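Local coordinates for protein D-threo-3-hydroxyaspartate dehydratase (PDB 3WQC) that uses pyridoxal 5'-phosphate to deaminate D-threo-3-hydroxyaspartate to oxaloacetate and ammonium, and also dehydrates L-threo- and L-erythro-3-hydroxyaspartate and D-serine, at residues M174-V179 with G217-V222; K281-V286 with H331-R336; A292-R297 with C363-Q368. One frame throughout, in Å; residues are numbered along the deposited sequence.

How the interactions relate
Along the chain, interaction 1 closes before the other two open, and it belongs to a different domain. It joins neighbouring strands 175-180 and 222-225 of the parallel barrel sheet in the alanine racemase-like N-terminal region. Interactions 2 and 3 lie in the serine dehydratase domain, on the other side of the chain's centre: the centre of interaction 1 is about 54 Å from that of interaction 2 and about 37 Å from that of interaction 3. These last two are about 19 Å apart between centres, and their segments alternate in sequence, strand 283-286 being followed in the chain by helix 290-293. Both touch the second subunit; interaction 3 also contains Cys363 of the magnesium site, whereas interaction 1 is strand pairing and packing within the barrel.

Interaction 1. Residues M174-V179 with G217-V222; sequences MRLGGV and GLPCPV
Leu176 turns its CG away from its own backbone N (chi1 175°), which lays the branch against residues 218-219, while Cys220, with SG likewise trans to its N (chi1 -169°), brings its sulfur against Gly178 C and Val179 N. The Leu176 methyl CD2 sits 3.3 Å from Pro219 O and reaches Leu218 CB at 4.0 Å, the two leucine side chains meeting at a slant. Pro219 O is thereby wrapped in hydrocarbon, a buried carbonyl oxygen with no polar partner in the model. Pro219 CG lies 4.2 Å from Leu176 CB. The sulfur of Cys220 packs on both methyls of Val179, CG1 being the nearer to SG at 3.7 Å. Two backbone bonds then fix the register around Gly178: Val222 N donates to Gly177 O over 3.2 Å, and Val179 N donates to Val222 O over 2.9 Å. An acceptor before Gly178 and a donor after it, both bonded to Val222, mark a parallel bridge between Gly178 and Val222. Together with helix 192-215, which returns the chain between the two strands, this makes a beta-alpha-beta unit of the TIM-type barrel found in the alanine racemase-like domain. Val179 and Cys220 both rest on Leu213 of that helix, and Leu176 reaches Leu169 of helix 159-171. Gly178 CA approaches Val222 O to 3.1 Å, so tightly that a side chain at this position would run into the carbonyl. Beside it the Pro221 ring closes over Gly177 O, with Pro221 CD 3.4 Å from that oxygen.

Interaction 2. Residues K281-V286 with H331-R336; sequences KGWAIV and HGILAR
Gly332 O takes a hydrogen bond from Val286 N (2.8 Å), supplemented by a CA-H...O contact from Ile285 CA (3.3 Å). This is the pattern of an antiparallel ladder, in which Ala284-Leu334 and Val286-Gly332 are hydrogen-bonded pairs and Ile285-Ile333 is the non-hydrogen-bonded pair between them. It joins strands 283-286 and 332-336 in the mixed sheet of the dehydratase domain. Leu334 N meets Ala284 O at 2.8 Å, nearly in line with the C=O bond (168°). On the face bearing Ile285 and Ile333, the two side chains run alongside each other, their CD1 methyls in tight contact at 3.3 Å. Ile333 CG2, set opposite its backbone N by the chi1 of -57°, stands 3.6 Å from the centroid of the five-membered ring of Trp283, a CH-pi contact over the face; Lys281 CE lies over the opposite face, toward the rim. Ile285 CG2 also abuts the edge of His331. The same side meets the second subunit, whose Gly149 packs on Trp283. Past the last direct bond, one water donates to Gly282 O at 2.7 Å and accepts from Arg336 N at 3.1 Å.

Interaction 3. Residues A292-R297 with C363-Q368; sequences AMSRDR and CATGAQ
Thr365 and Ser294 reach the same acceptor, Met293 O, by different approaches. Thr365 OG1 comes across from helix 362-366 and donates to Met293 O over 2.6 Å, tilted 33° from the carbonyl plane, whereas Ser294 OG lies in that plane, on a lone pair, and donates to Met293 O over 2.7 Å. Ser294 OG is folded back between its backbone N and carbonyl carbon (chi1 87°), where it also accepts from Asp296 N at 3.0 Å, forming an ST turn just past the end of helix 290-293. Ala364 CB fits against this turn, 3.4 Å from Ser294 OG and 3.9 Å from Asp296 CB. Thr365 points its methyl CG2 to Ala292 O instead, at 3.6 Å. An alanine in place of Ser294 would probably leave Asp296 N without its acceptor and Met293 O with one of these two donors, setting the turn freer to shift. Asp296 OD2 bonds His361 ND1, and His361 and Cys363 belong to the magnesium site; the same carboxylate forms a salt bridge with Arg295 of the second subunit. The chemistry is consistent with a second-shell arrangement in which a doubly gripped helix-end carbonyl and the ST turn fix the backbone from which Asp296 orients a metal-site histidine at the dimer interface.

Interaction 1. Residues M174-V179 with G217-V222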
loop_
_atom_site.group_PDB
_atom_site.type_symbol
_atom_site.label_atom_id
_atom_site.label_comp_id
_atom_site.label_asym_id
_atom_site.label_seq_id
_atom_site.Cartn_x
_atom_site.Cartn_y
_atom_site.Cartn_z
ATOM N N MET B 174 -27.032 -15.388 22.727
ATOM C CA MET B 174 -26.613 -15.126 21.342
ATOM C C MET B 174 -26.813 -16.350 20.471
ATOM O O MET B 174 -27.135 -17.465 20.975
ATOM C CB MET B 174 -25.116 -14.762 21.340
ATOM C CG MET B 174 -24.746 -13.593 22.313
ATOM S SD MET B 174 -25.663 -12.021 21.889
ATOM C CE MET B 174 -26.880 -11.877 23.235
ATOM N N ARG B 175 -26.678 -16.180 19.145
ATOM C CA ARG B 175 -26.888 -17.294 18.226
ATOM C C ARG B 175 -25.511 -17.825 17.882
ATOM O O ARG B 175 -24.752 -17.154 17.122
ATOM C CB ARG B 175 -27.599 -16.805 16.936
ATOM C CG ARG B 175 -27.686 -17.873 15.822
ATOM C CD ARG B 175 -28.485 -17.382 14.573
ATOM N NE ARG B 175 -29.862 -17.153 14.923
ATOM C CZ ARG B 175 -30.847 -17.172 14.052
ATOM N NH1 ARG B 175 -32.083 -17.008 14.464
ATOM N NH2 ARG B 175 -30.579 -17.321 12.764
ATOM N N LEU B 176 -25.127 -18.990 18.390
ATOM C CA LEU B 176 -23.851 -19.610 18.041
ATOM C C LEU B 176 -24.092 -20.262 16.670
ATOM O O LEU B 176 -24.824 -21.272 16.500
ATOM C CB LEU B 176 -23.523 -20.675 19.091
ATOM C CG LEU B 176 -22.294 -21.486 18.801
ATOM C CD1 LEU B 176 -21.057 -20.812 18.489
ATOM C CD2 LEU B 176 -21.985 -22.568 19.878
ATOM N N GLY B 177 -23.560 -19.652 15.616
ATOM C CA GLY B 177 -23.993 -19.956 14.276
ATOM C C GLY B 177 -23.094 -20.917 13.536
ATOM O O GLY B 177 -23.456 -21.420 12.441
ATOM N N GLY B 178 -21.880 -21.197 14.056
ATOM C CA GLY B 178 -20.977 -22.012 13.269
ATOM C C GLY B 178 -19.559 -21.885 13.770
ATOM O O GLY B 178 -19.259 -21.199 14.754
ATOM N N VAL B 179 -18.654 -22.561 13.020
ATOM C CA VAL B 179 -17.208 -22.456 13.207
ATOM C C VAL B 179 -16.588 -22.122 11.863
ATOM O O VAL B 179 -17.131 -22.470 10.786
ATOM C CB VAL B 179 -16.545 -23.770 13.727
ATOM C CG1 VAL B 179 -16.924 -23.929 15.206
ATOM C CG2 VAL B 179 -17.000 -25.030 12.938
ATOM N N GLY B 217 -24.065 -30.584 22.973
ATOM C CA GLY B 217 -25.457 -30.053 22.909
ATOM C C GLY B 217 -25.575 -28.657 22.380
ATOM O O GLY B 217 -26.652 -28.082 22.471
ATOM N N LEU B 218 -24.462 -28.127 21.820
ATOM C CA LEU B 218 -24.485 -26.709 21.350
ATOM C C LEU B 218 -24.745 -26.702 19.845
ATOM O O LEU B 218 -24.281 -27.624 19.152
ATOM C CB LEU B 218 -23.097 -26.044 21.613
ATOM C CG LEU B 218 -22.817 -25.875 23.123
ATOM C CD1 LEU B 218 -21.351 -25.617 23.281
ATOM C CD2 LEU B 218 -23.667 -24.696 23.632
ATOM N N PRO B 219 -25.507 -25.708 19.346
ATOM C CA PRO B 219 -25.706 -25.670 17.887
ATOM C C PRO B 219 -24.422 -25.297 17.184
ATOM O O PRO B 219 -23.595 -24.474 17.705
ATOM C CB PRO B 219 -26.716 -24.531 17.710
ATOM C CG PRO B 219 -26.509 -23.614 18.927
ATOM C CD PRO B 219 -26.010 -24.517 20.082
ATOM N N CYS B 220 -24.237 -25.813 15.996
ATOM C CA CYS B 220 -23.077 -25.406 15.149
ATOM C C CYS B 220 -23.449 -25.694 13.705
ATOM O O CYS B 220 -22.836 -26.559 13.105
ATOM C CB CYS B 220 -21.775 -26.092 15.611
ATOM S SG CYS B 220 -20.349 -25.325 14.768
ATOM N N PRO B 221 -24.430 -24.907 13.130
ATOM C CA PRO B 221 -24.926 -25.392 11.817
ATOM C C PRO B 221 -23.949 -25.129 10.658
ATOM O O PRO B 221 -24.055 -25.808 9.624
ATOM C CB PRO B 221 -26.248 -24.667 11.674
ATOM C CG PRO B 221 -26.154 -23.500 12.613
ATOM C CD PRO B 221 -25.318 -23.917 13.778
ATOM N N VAL B 222 -23.129 -24.080 10.743
ATOM C CA VAL B 222 -22.232 -23.777 9.628
ATOM C C VAL B 222 -20.820 -24.236 9.963
ATOM O O VAL B 222 -20.295 -24.066 11.091
ATOM C CB VAL B 222 -22.181 -22.242 9.347
ATOM C CG1 VAL B 222 -20.984 -21.894 8.405
ATOM C CG2 VAL B 222 -23.540 -21.791 8.842
#

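Interaction 2. Residues K281-V286 with H331-R336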
loop_
_atom_site.group_PDB
_atom_site.type_symbol
_atom_site.label_atom_id
_atom_site.label_comp_id
_atom_site.label_asym_id
_atom_site.label_seq_id
_atom_site.Cartn_x
_atom_site.Cartn_y
_atom_site.Cartn_z
ATOM N N LYS B 281 23.179 0.455 -17.540
ATOM C CA LYS B 281 22.823 -0.570 -16.578
ATOM C C LYS B 281 21.704 -1.446 -17.122
ATOM O O LYS B 281 21.235 -2.333 -16.397
ATOM C CB LYS B 281 22.355 0.073 -15.253
ATOM C CG LYS B 281 23.478 0.800 -14.532
ATOM C CD LYS B 281 23.116 1.207 -13.096
ATOM C CE LYS B 281 22.378 2.553 -13.054
ATOM N NZ LYS B 281 22.579 3.166 -11.711
ATOM N N GLY B 282 21.193 -1.194 -18.319
ATOM C CA GLY B 282 20.052 -1.959 -18.855
ATOM C C GLY B 282 18.735 -1.655 -18.119
ATOM O O GLY B 282 17.856 -2.544 -18.039
ATOM N N TRP B 283 18.581 -0.427 -17.556
ATOM C CA TRP B 283 17.329 -0.080 -16.872
ATOM C C TRP B 283 16.389 0.678 -17.708
ATOM O O TRP B 283 16.835 1.646 -18.398
ATOM C CB TRP B 283 17.601 0.868 -15.723
ATOM C CG TRP B 283 18.331 0.287 -14.533
ATOM C CD1 TRP B 283 18.830 -1.035 -14.380
ATOM C CD2 TRP B 283 18.686 1.011 -13.311
ATOM N NE1 TRP B 283 19.432 -1.161 -13.156
ATOM C CE2 TRP B 283 19.377 0.058 -12.453
ATOM C CE3 TRP B 283 18.557 2.341 -12.876
ATOM C CZ2 TRP B 283 19.895 0.423 -11.190
ATOM C CZ3 TRP B 283 19.020 2.680 -11.590
ATOM C CH2 TRP B 283 19.712 1.744 -10.763
ATOM N N ALA B 284 15.097 0.302 -17.741
ATOM C CA ALA B 284 14.044 1.252 -18.161
ATOM C C ALA B 284 13.359 1.707 -16.866
ATOM O O ALA B 284 13.175 0.917 -15.958
ATOM C CB ALA B 284 13.016 0.573 -19.113
ATOM N N ILE B 285 13.010 2.987 -16.765
ATOM C CA ILE B 285 12.335 3.490 -15.584
ATOM C C ILE B 285 10.862 3.676 -15.976
ATOM O O ILE B 285 10.541 4.311 -17.030
ATOM C CB ILE B 285 12.964 4.850 -15.127
ATOM C CG1 ILE B 285 14.524 4.829 -14.937
ATOM C CG2 ILE B 285 12.197 5.367 -13.912
ATOM C CD1 ILE B 285 14.993 3.718 -14.222
ATOM N N VAL B 286 9.919 3.160 -15.129
ATOM C CA VAL B 286 8.500 3.297 -15.435
ATOM C C VAL B 286 7.843 4.077 -14.311
ATOM O O VAL B 286 8.446 4.278 -13.227
ATOM C CB VAL B 286 7.827 1.920 -15.595
ATOM C CG1 VAL B 286 8.392 1.203 -16.846
ATOM C CG2 VAL B 286 7.931 1.049 -14.313
ATOM N N HIS B 331 8.538 5.559 -9.027
ATOM C CA HIS B 331 9.446 5.102 -10.107
ATOM C C HIS B 331 9.626 3.634 -9.918
ATOM O O HIS B 331 9.957 3.168 -8.791
ATOM C CB HIS B 331 10.875 5.683 -9.894
ATOM C CG HIS B 331 11.011 7.171 -9.956
ATOM N ND1 HIS B 331 10.624 8.007 -8.971
ATOM C CD2 HIS B 331 11.595 7.973 -10.952
ATOM C CE1 HIS B 331 10.915 9.289 -9.312
ATOM N NE2 HIS B 331 11.546 9.258 -10.512
ATOM N N GLY B 332 9.447 2.854 -10.958
ATOM C CA GLY B 332 9.812 1.433 -10.975
ATOM C C GLY B 332 11.039 1.245 -11.880
ATOM O O GLY B 332 11.168 1.930 -12.915
ATOM N N ILE B 333 11.928 0.305 -11.519
ATOM C CA ILE B 333 13.160 0.017 -12.275
ATOM C C ILE B 333 12.853 -1.290 -13.009
ATOM O O ILE B 333 12.686 -2.324 -12.348
ATOM C CB ILE B 333 14.412 -0.100 -11.380
ATOM C CG1 ILE B 333 14.742 1.140 -10.494
ATOM C CG2 ILE B 333 15.602 -0.484 -12.296
ATOM C CD1 ILE B 333 14.661 2.369 -11.217
ATOM N N LEU B 334 12.716 -1.271 -14.316
ATOM C CA LEU B 334 12.485 -2.404 -15.169
ATOM C C LEU B 334 13.861 -2.907 -15.716
ATOM O O LEU B 334 14.685 -2.130 -16.214
ATOM C CB LEU B 334 11.555 -2.015 -16.306
ATOM C CG LEU B 334 11.143 -3.095 -17.307
ATOM C CD1 LEU B 334 9.872 -2.680 -18.079
ATOM C CD2 LEU B 334 12.277 -3.533 -18.273
ATOM N N ALA B 335 14.192 -4.172 -15.461
ATOM C CA ALA B 335 15.530 -4.677 -15.853
ATOM C C ALA B 335 15.442 -6.212 -15.976
ATOM O O ALA B 335 14.341 -6.786 -15.806
ATOM C CB ALA B 335 16.651 -4.262 -14.882
ATOM N N ARG B 336 16.501 -6.882 -16.458
ATOM C CA ARG B 336 16.429 -8.344 -16.583
ATOM C C ARG B 336 16.415 -9.000 -15.197
ATOM O O ARG B 336 17.246 -8.644 -14.320
ATOM C CB ARG B 336 17.647 -8.863 -17.375
ATOM C CG ARG B 336 17.642 -8.422 -18.805
ATOM C CD ARG B 336 18.845 -9.043 -19.509
ATOM N NE ARG B 336 18.624 -10.493 -19.609
ATOM C CZ ARG B 336 17.849 -11.032 -20.551
ATOM N NH1 ARG B 336 17.647 -12.336 -20.570
ATOM N NH2 ARG B 336 17.213 -10.273 -21.455
HETATM O O HOH W 1 18.549 -5.164 -17.955
#

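Interaction 3. Residues A292-R297 with C363-Q368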
loop_
_atom_site.group_PDB
_atom_site.type_symbol
_atom_site.label_atom_id
_atom_site.label_comp_id
_atom_site.label_asym_id
_atom_site.label_seq_id
_atom_site.Cartn_x
_atom_site.Cartn_y
_atom_site.Cartn_z
ATOM N N ALA B 292 2.153 2.280 -6.794
ATOM C CA ALA B 292 1.223 1.557 -7.673
ATOM C C ALA B 292 1.229 0.075 -7.347
ATOM O O ALA B 292 0.151 -0.567 -7.280
ATOM C CB ALA B 292 1.628 1.762 -9.124
ATOM N N MET B 293 2.413 -0.555 -7.214
ATOM C CA MET B 293 2.445 -2.013 -7.089
ATOM C C MET B 293 2.156 -2.471 -5.634
ATOM O O MET B 293 1.785 -3.679 -5.466
ATOM C CB MET B 293 3.804 -2.589 -7.479
ATOM C CG MET B 293 4.210 -2.285 -8.930
ATOM S SD MET B 293 2.919 -2.568 -10.191
ATOM C CE MET B 293 2.579 -4.363 -9.930
ATOM N N SER B 294 2.326 -1.555 -4.674
ATOM C CA SER B 294 2.470 -1.883 -3.276
ATOM C C SER B 294 3.895 -2.399 -2.983
ATOM O O SER B 294 4.627 -2.836 -3.923
ATOM C CB SER B 294 1.451 -2.867 -2.653
ATOM O OG SER B 294 1.882 -4.227 -2.842
ATOM N N ARG B 295 4.241 -2.366 -1.691
ATOM C CA ARG B 295 5.533 -2.922 -1.293
ATOM C C ARG B 295 5.515 -4.485 -1.195
ATOM O O ARG B 295 6.545 -5.045 -0.766
ATOM C CB ARG B 295 5.994 -2.352 0.093
ATOM C CG ARG B 295 6.654 -0.979 -0.079
ATOM C CD ARG B 295 8.027 -1.108 -0.724
ATOM N NE ARG B 295 8.881 -0.062 -0.209
ATOM C CZ ARG B 295 10.046 0.269 -0.730
ATOM N NH1 ARG B 295 10.481 -0.346 -1.862
ATOM N NH2 ARG B 295 10.792 1.219 -0.098
ATOM N N ASP B 296 4.411 -5.167 -1.525
ATOM C CA ASP B 296 4.382 -6.613 -1.358
ATOM C C ASP B 296 5.475 -7.290 -2.209
ATOM O O ASP B 296 5.585 -7.066 -3.423
ATOM C CB ASP B 296 3.002 -7.146 -1.709
ATOM C CG ASP B 296 2.774 -8.547 -1.155
ATOM O OD1 ASP B 296 3.394 -9.491 -1.679
ATOM O OD2 ASP B 296 1.966 -8.629 -0.181
ATOM N N ARG B 297 6.279 -8.155 -1.566
ATOM C CA ARG B 297 7.332 -8.893 -2.288
ATOM C C ARG B 297 7.135 -10.380 -1.968
ATOM O O ARG B 297 8.141 -11.083 -1.699
ATOM C CB ARG B 297 8.719 -8.355 -1.915
ATOM C CG ARG B 297 8.968 -6.967 -2.572
ATOM C CD ARG B 297 9.243 -7.135 -4.042
ATOM N NE ARG B 297 10.623 -7.715 -4.233
ATOM C CZ ARG B 297 10.865 -9.006 -4.578
ATOM N NH1 ARG B 297 12.154 -9.401 -4.507
ATOM N NH2 ARG B 297 9.848 -9.868 -4.926
ATOM N N CYS B 363 -4.335 -8.520 -3.712
ATOM C CA CYS B 363 -5.081 -7.782 -2.659
ATOM C C CYS B 363 -4.284 -6.521 -2.307
ATOM O O CYS B 363 -4.851 -5.496 -1.966
ATOM C CB CYS B 363 -5.139 -8.680 -1.380
ATOM S SG CYS B 363 -5.667 -10.404 -1.806
ATOM N N ALA B 364 -2.943 -6.663 -2.265
ATOM C CA ALA B 364 -2.080 -5.519 -1.843
ATOM C C ALA B 364 -2.012 -4.476 -2.949
ATOM O O ALA B 364 -2.170 -3.259 -2.742
ATOM C CB ALA B 364 -0.699 -6.040 -1.511
ATOM N N THR B 365 -1.840 -4.933 -4.236
ATOM C CA THR B 365 -1.775 -3.939 -5.362
ATOM C C THR B 365 -3.115 -3.276 -5.516
ATOM O O THR B 365 -3.143 -2.020 -5.669
ATOM C CB THR B 365 -1.386 -4.669 -6.668
ATOM O OG1 THR B 365 -0.071 -5.246 -6.491
ATOM C CG2 THR B 365 -1.484 -3.736 -7.884
ATOM N N GLY B 366 -4.239 -4.000 -5.422
ATOM C CA GLY B 366 -5.534 -3.356 -5.685
ATOM C C GLY B 366 -5.790 -2.210 -4.688
ATOM O O GLY B 366 -6.389 -1.173 -5.038
ATOM N N ALA B 367 -5.333 -2.377 -3.436
ATOM C CA ALA B 367 -5.647 -1.409 -2.392
ATOM C C ALA B 367 -4.954 -0.042 -2.646
ATOM O O ALA B 367 -5.278 0.973 -2.019
ATOM C CB ALA B 367 -5.193 -1.951 -1.028
ATOM N N GLN B 368 -3.949 -0.035 -3.530
ATOM C CA GLN B 368 -3.265 1.226 -3.870
ATOM C C GLN B 368 -4.078 2.126 -4.797
ATOM O O GLN B 368 -3.704 3.299 -5.003
ATOM C CB GLN B 368 -1.922 0.900 -4.518
ATOM C CG GLN B 368 -0.992 0.093 -3.595
ATOM C CD GLN B 368 -0.718 0.819 -2.263
ATOM O OE1 GLN B 368 -1.401 0.560 -1.211
ATOM N NE2 GLN B 368 0.258 1.749 -2.285
#